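CCR4-not transcription complex subunit 1 (Chaetomium thermophilum var. thermophilum DSM 1495, PDB 6H3Z) probably serves as a component of the CCR4-NOT core complex, which shortens mRNA poly(A) tails and regulates transcription, this chain being a MIF4G-like domain of NOT1. Local coordinates at residues 79-93 with 106-120. Numbering follows the deposited sequence.
Sequences EEFAIYALQQISQLL and LVHVLETIRKIAGPQ
Ile89 and Ile113 act as reciprocal knobs between helix 80-93 and the 106-116 part of helix 100-116, which run antiparallel, their axes within 9.8 Å at 156°. Ile89 enters a hole formed by Leu106, Val109, Leu110 and Ile113; its CG1, anti to the carbonyl carbon (chi1 -65°), carries CD1 to Val109 CG1 (3.7 Å), while CG2 goes to Leu110 CD1 (3.7 Å). Ile113 settles among Ala82, Ala85, Leu86 and Ile89, its CG2 lying 3.6 Å from Leu86 CG as the side chains run past each other. Small residues suit the Ala82 end, where Ala82 CB meets Ala117 CB at 3.9 Å and Ile113 CG2 can lie alongside. Bulkier leucines fill the other end: Leu92 crosses Leu106 nearly at right angles, and Leu93 CD2 rests on Leu106 CB.

Among polar groups, Ser90 OG bonds back to Leu86 O (2.7 Å), which also accepts from Ser90 N on the opposite face of its plane. Arg114 lays its aliphatic CG against Leu86 CD2, while NH1 forms an in-plane salt bridge with the syn lone pair of Glu111 OE2 and another with Asp150.

Within this helical-repeat domain, helix 59-75 packs against Ala82 and Ala85, helix 118-129 against Leu86 and Ser90.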
loop_
_atom_site.group_PDB
_atom_site.type_symbol
_atom_site.label_atom_id
_atom_site.label_comp_id
_atom_site.label_asym_id
_atom_site.label_seq_id
_atom_site.Cartn_x
_atom_site.Cartn_y
_atom_site.Cartn_z
ATOM N N GLU A 79 -10.794 -21.390 -5.025
ATOM C CA GLU A 79 -10.491 -20.110 -4.389
ATOM C C GLU A 79 -9.002 -19.985 -4.047
ATOM O O GLU A 79 -8.448 -18.890 -4.117
ATOM C CB GLU A 79 -11.262 -20.030 -3.055
ATOM C CG GLU A 79 -12.662 -19.442 -3.107
ATOM C CD GLU A 79 -13.187 -18.896 -1.786
ATOM O OE1 GLU A 79 -12.802 -19.427 -0.716
ATOM O OE2 GLU A 79 -13.993 -17.935 -1.822
ATOM N N GLU A 80 -8.381 -21.115 -3.637
ATOM C CA GLU A 80 -7.028 -21.316 -3.102
ATOM C C GLU A 80 -5.911 -20.553 -3.817
ATOM O O GLU A 80 -5.040 -19.981 -3.150
ATOM C CB GLU A 80 -6.688 -22.819 -3.044
ATOM C CG GLU A 80 -7.670 -23.682 -2.257
ATOM C CD GLU A 80 -7.579 -23.630 -0.741
ATOM O OE1 GLU A 80 -7.312 -24.695 -0.131
ATOM O OE2 GLU A 80 -7.808 -22.541 -0.159
ATOM N N PHE A 81 -5.948 -20.540 -5.156
ATOM C CA PHE A 81 -4.945 -19.862 -5.971
ATOM C C PHE A 81 -5.048 -18.359 -5.884
ATOM O O PHE A 81 -4.027 -17.696 -5.671
ATOM C CB PHE A 81 -4.994 -20.369 -7.408
ATOM C CG PHE A 81 -4.775 -21.861 -7.432
ATOM C CD1 PHE A 81 -3.516 -22.402 -7.165
ATOM C CD2 PHE A 81 -5.841 -22.731 -7.631
ATOM C CE1 PHE A 81 -3.318 -23.785 -7.145
ATOM C CE2 PHE A 81 -5.642 -24.115 -7.618
ATOM C CZ PHE A 81 -4.382 -24.633 -7.366
ATOM N N ALA A 82 -6.275 -17.823 -5.989
ATOM C CA ALA A 82 -6.533 -16.399 -5.858
ATOM C C ALA A 82 -6.139 -15.955 -4.446
ATOM O O ALA A 82 -5.442 -14.950 -4.316
ATOM C CB ALA A 82 -7.994 -16.108 -6.123
ATOM N N ILE A 83 -6.496 -16.759 -3.407
ATOM C CA ILE A 83 -6.148 -16.523 -1.991
ATOM C C ILE A 83 -4.615 -16.448 -1.808
ATOM O O ILE A 83 -4.116 -15.513 -1.182
ATOM C CB ILE A 83 -6.823 -17.568 -1.046
ATOM C CG1 ILE A 83 -8.355 -17.399 -1.028
ATOM C CG2 ILE A 83 -6.270 -17.468 0.367
ATOM C CD1 ILE A 83 -9.149 -18.567 -0.475
ATOM N N TYR A 84 -3.882 -17.400 -2.413
ATOM C CA TYR A 84 -2.418 -17.465 -2.362
ATOM C C TYR A 84 -1.766 -16.261 -3.031
ATOM O O TYR A 84 -0.837 -15.678 -2.450
ATOM C CB TYR A 84 -1.898 -18.766 -3.010
ATOM C CG TYR A 84 -0.388 -18.853 -3.058
ATOM C CD1 TYR A 84 0.350 -19.143 -1.914
ATOM C CD2 TYR A 84 0.307 -18.655 -4.253
ATOM C CE1 TYR A 84 1.740 -19.208 -1.947
ATOM C CE2 TYR A 84 1.698 -18.728 -4.301
ATOM C CZ TYR A 84 2.410 -18.995 -3.141
ATOM O OH TYR A 84 3.780 -19.046 -3.150
ATOM N N ALA A 85 -2.223 -15.929 -4.273
ATOM C CA ALA A 85 -1.713 -14.811 -5.068
ATOM C C ALA A 85 -1.847 -13.506 -4.283
ATOM O O ALA A 85 -0.884 -12.744 -4.218
ATOM C CB ALA A 85 -2.454 -14.724 -6.387
ATOM N N LEU A 86 -3.009 -13.307 -3.611
ATOM C CA LEU A 86 -3.291 -12.144 -2.770
ATOM C C LEU A 86 -2.363 -12.109 -1.544
ATOM O O LEU A 86 -1.879 -11.030 -1.189
ATOM C CB LEU A 86 -4.767 -12.084 -2.344
ATOM C CG LEU A 86 -5.785 -11.833 -3.445
ATOM C CD1 LEU A 86 -7.121 -12.323 -3.048
ATOM C CD2 LEU A 86 -5.884 -10.389 -3.804
ATOM N N GLN A 87 -2.068 -13.273 -0.933
ATOM C CA GLN A 87 -1.136 -13.333 0.202
ATOM C C GLN A 87 0.251 -12.849 -0.226
ATOM O O GLN A 87 0.845 -12.014 0.451
ATOM C CB GLN A 87 -1.038 -14.753 0.770
ATOM C CG GLN A 87 -2.182 -15.127 1.690
ATOM C CD GLN A 87 -2.195 -16.600 2.019
ATOM O OE1 GLN A 87 -1.330 -17.386 1.591
ATOM N NE2 GLN A 87 -3.187 -17.007 2.799
ATOM N N GLN A 88 0.729 -13.339 -1.388
ATOM C CA GLN A 88 2.033 -12.994 -1.946
ATOM C C GLN A 88 2.149 -11.519 -2.299
ATOM O O GLN A 88 3.126 -10.891 -1.895
ATOM C CB GLN A 88 2.373 -13.890 -3.145
ATOM C CG GLN A 88 2.345 -15.388 -2.868
ATOM C CD GLN A 88 3.160 -15.809 -1.672
ATOM O OE1 GLN A 88 2.636 -16.005 -0.557
ATOM N NE2 GLN A 88 4.438 -15.999 -1.888
ATOM N N ILE A 89 1.145 -10.958 -3.008
ATOM C CA ILE A 89 1.101 -9.540 -3.404
ATOM C C ILE A 89 1.143 -8.648 -2.162
ATOM O O ILE A 89 1.948 -7.713 -2.102
ATOM C CB ILE A 89 -0.105 -9.221 -4.357
ATOM C CG1 ILE A 89 0.066 -9.968 -5.701
ATOM C CG2 ILE A 89 -0.255 -7.699 -4.601
ATOM C CD1 ILE A 89 -1.188 -10.408 -6.346
ATOM N N SER A 90 0.300 -8.980 -1.157
ATOM C CA SER A 90 0.212 -8.287 0.125
ATOM C C SER A 90 1.580 -8.320 0.810
ATOM O O SER A 90 2.124 -7.258 1.131
ATOM C CB SER A 90 -0.848 -8.939 1.004
ATOM O OG SER A 90 -2.114 -8.875 0.374
ATOM N N GLN A 91 2.176 -9.525 0.924
ATOM C CA GLN A 91 3.489 -9.711 1.514
ATOM C C GLN A 91 4.568 -8.864 0.826
ATOM O O GLN A 91 5.452 -8.333 1.498
ATOM C CB GLN A 91 3.858 -11.203 1.581
ATOM C CG GLN A 91 3.187 -11.990 2.738
ATOM C CD GLN A 91 3.046 -11.266 4.090
ATOM O OE1 GLN A 91 4.007 -10.673 4.641
ATOM N NE2 GLN A 91 1.840 -11.339 4.680
ATOM N N LEU A 92 4.453 -8.680 -0.504
ATOM C CA LEU A 92 5.392 -7.869 -1.286
ATOM C C LEU A 92 5.223 -6.389 -0.956
ATOM O O LEU A 92 6.220 -5.694 -0.776
ATOM C CB LEU A 92 5.245 -8.133 -2.804
ATOM C CG LEU A 92 6.341 -7.585 -3.706
ATOM C CD1 LEU A 92 7.698 -7.883 -3.163
ATOM C CD2 LEU A 92 6.220 -8.125 -5.097
ATOM N N LEU A 93 3.963 -5.922 -0.849
ATOM C CA LEU A 93 3.629 -4.532 -0.538
ATOM C C LEU A 93 4.165 -4.144 0.822
ATOM O O LEU A 93 4.713 -3.054 0.959
ATOM C CB LEU A 93 2.109 -4.279 -0.644
ATOM C CG LEU A 93 1.529 -4.252 -2.075
ATOM C CD1 LEU A 93 0.031 -4.378 -2.061
ATOM C CD2 LEU A 93 1.932 -2.994 -2.822
ATOM N N LEU A 106 1.259 -3.668 -8.445
ATOM C CA LEU A 106 0.907 -4.599 -7.380
ATOM C C LEU A 106 -0.492 -4.312 -6.821
ATOM O O LEU A 106 -1.292 -5.241 -6.716
ATOM C CB LEU A 106 1.955 -4.578 -6.260
ATOM C CG LEU A 106 3.286 -5.284 -6.540
ATOM C CD1 LEU A 106 4.294 -4.939 -5.478
ATOM C CD2 LEU A 106 3.113 -6.798 -6.634
ATOM N N VAL A 107 -0.810 -3.025 -6.513
ATOM C CA VAL A 107 -2.131 -2.625 -6.003
ATOM C C VAL A 107 -3.205 -2.912 -7.073
ATOM O O VAL A 107 -4.326 -3.303 -6.726
ATOM C CB VAL A 107 -2.179 -1.168 -5.467
ATOM C CG1 VAL A 107 -3.580 -0.791 -4.989
ATOM C CG2 VAL A 107 -1.172 -0.951 -4.346
ATOM N N HIS A 108 -2.835 -2.782 -8.371
ATOM C CA HIS A 108 -3.735 -3.051 -9.486
ATOM C C HIS A 108 -4.083 -4.515 -9.576
ATOM O O HIS A 108 -5.253 -4.856 -9.760
ATOM C CB HIS A 108 -3.149 -2.570 -10.809
ATOM C CG HIS A 108 -3.835 -3.160 -12.004
ATOM N ND1 HIS A 108 -5.062 -2.714 -12.447
ATOM C CD2 HIS A 108 -3.456 -4.222 -12.753
ATOM C CE1 HIS A 108 -5.371 -3.489 -13.472
ATOM N NE2 HIS A 108 -4.419 -4.390 -13.713
ATOM N N VAL A 109 -3.065 -5.377 -9.504
ATOM C CA VAL A 109 -3.246 -6.820 -9.599
ATOM C C VAL A 109 -4.068 -7.307 -8.411
ATOM O O VAL A 109 -4.999 -8.083 -8.609
ATOM C CB VAL A 109 -1.891 -7.568 -9.771
ATOM C CG1 VAL A 109 -2.079 -9.070 -9.708
ATOM C CG2 VAL A 109 -1.208 -7.185 -11.078
ATOM N N LEU A 110 -3.768 -6.795 -7.201
ATOM C CA LEU A 110 -4.446 -7.142 -5.949
ATOM C C LEU A 110 -5.929 -6.835 -6.043
ATOM O O LEU A 110 -6.742 -7.724 -5.818
ATOM C CB LEU A 110 -3.812 -6.406 -4.757
ATOM C CG LEU A 110 -4.337 -6.768 -3.373
ATOM C CD1 LEU A 110 -3.467 -7.818 -2.711
ATOM C CD2 LEU A 110 -4.336 -5.571 -2.493
ATOM N N GLU A 111 -6.276 -5.611 -6.438
ATOM C CA GLU A 111 -7.666 -5.181 -6.568
ATOM C C GLU A 111 -8.488 -5.996 -7.597
ATOM O O GLU A 111 -9.688 -6.187 -7.396
ATOM C CB GLU A 111 -7.749 -3.677 -6.852
ATOM C CG GLU A 111 -7.416 -2.794 -5.661
ATOM C CD GLU A 111 -8.214 -3.061 -4.398
ATOM O OE1 GLU A 111 -9.407 -2.678 -4.330
ATOM O OE2 GLU A 111 -7.632 -3.666 -3.471
ATOM N N THR A 112 -7.836 -6.492 -8.661
ATOM C CA THR A 112 -8.432 -7.310 -9.710
ATOM C C THR A 112 -8.750 -8.711 -9.173
ATOM O O THR A 112 -9.867 -9.197 -9.358
ATOM C CB THR A 112 -7.471 -7.368 -10.914
ATOM O OG1 THR A 112 -7.168 -6.037 -11.326
ATOM C CG2 THR A 112 -8.025 -8.169 -12.097
ATOM N N ILE A 113 -7.766 -9.350 -8.514
ATOM C CA ILE A 113 -7.895 -10.690 -7.937
ATOM C C ILE A 113 -8.942 -10.676 -6.796
ATOM O O ILE A 113 -9.701 -11.636 -6.676
ATOM C CB ILE A 113 -6.508 -11.296 -7.552
ATOM C CG1 ILE A 113 -5.636 -11.444 -8.822
ATOM C CG2 ILE A 113 -6.647 -12.651 -6.865
ATOM C CD1 ILE A 113 -4.190 -11.767 -8.605
ATOM N N ARG A 114 -9.056 -9.561 -6.036
ATOM C CA ARG A 114 -10.065 -9.425 -4.984
ATOM C C ARG A 114 -11.470 -9.445 -5.610
ATOM O O ARG A 114 -12.396 -10.026 -5.040
ATOM C CB ARG A 114 -9.873 -8.113 -4.243
ATOM C CG ARG A 114 -8.711 -8.088 -3.297
ATOM C CD ARG A 114 -8.631 -6.717 -2.676
ATOM N NE ARG A 114 -9.561 -6.593 -1.555
ATOM C CZ ARG A 114 -9.781 -5.476 -0.881
ATOM N NH1 ARG A 114 -9.172 -4.353 -1.231
ATOM N NH2 ARG A 114 -10.625 -5.468 0.143
ATOM N N LYS A 115 -11.619 -8.798 -6.782
ATOM C CA LYS A 115 -12.870 -8.744 -7.532
ATOM C C LYS A 115 -13.155 -10.118 -8.156
ATOM O O LYS A 115 -14.293 -10.584 -8.073
ATOM C CB LYS A 115 -12.842 -7.635 -8.604
ATOM C CG LYS A 115 -12.877 -6.225 -8.036
ATOM C CD LYS A 115 -12.929 -5.172 -9.118
ATOM C CE LYS A 115 -12.663 -3.787 -8.579
ATOM N NZ LYS A 115 -13.912 -3.137 -8.067
ATOM N N ILE A 116 -12.131 -10.771 -8.754
ATOM C CA ILE A 116 -12.268 -12.098 -9.353
ATOM C C ILE A 116 -12.747 -13.128 -8.293
ATOM O O ILE A 116 -13.699 -13.882 -8.554
ATOM C CB ILE A 116 -10.949 -12.556 -10.079
ATOM C CG1 ILE A 116 -10.593 -11.634 -11.263
ATOM C CG2 ILE A 116 -11.072 -13.993 -10.583
ATOM C CD1 ILE A 116 -9.179 -11.812 -11.831
ATOM N N ALA A 117 -12.112 -13.099 -7.090
ATOM C CA ALA A 117 -12.285 -14.027 -5.959
ATOM C C ALA A 117 -13.559 -13.860 -5.103
ATOM O O ALA A 117 -13.787 -14.642 -4.173
ATOM C CB ALA A 117 -11.059 -13.972 -5.063
ATOM N N GLY A 118 -14.380 -12.876 -5.407
ATOM C CA GLY A 118 -15.609 -12.685 -4.652
ATOM C C GLY A 118 -15.417 -11.867 -3.396
ATOM O O GLY A 118 -14.287 -11.509 -3.066
ATOM N N PRO A 119 -16.513 -11.551 -2.672
ATOM C CA PRO A 119 -16.392 -10.644 -1.510
ATOM C C PRO A 119 -15.914 -11.253 -0.198
ATOM O O PRO A 119 -15.513 -10.493 0.687
ATOM C CB PRO A 119 -17.797 -10.056 -1.358
ATOM C CG PRO A 119 -18.679 -10.765 -2.390
ATOM C CD PRO A 119 -17.921 -11.896 -2.963
ATOM N N GLN A 120 -15.975 -12.591 -0.050
ATOM C CA GLN A 120 -15.537 -13.282 1.169
ATOM C C GLN A 120 -14.046 -13.110 1.248
ATOM O O GLN A 120 -13.544 -12.564 2.237
ATOM C CB GLN A 120 -15.893 -14.783 1.173
ATOM C CG GLN A 120 -16.777 -15.286 0.022
ATOM C CD GLN A 120 -18.191 -14.735 0.042
ATOM O OE1 GLN A 120 -18.789 -14.474 1.098
ATOM N NE2 GLN A 120 -18.778 -14.590 -1.137
#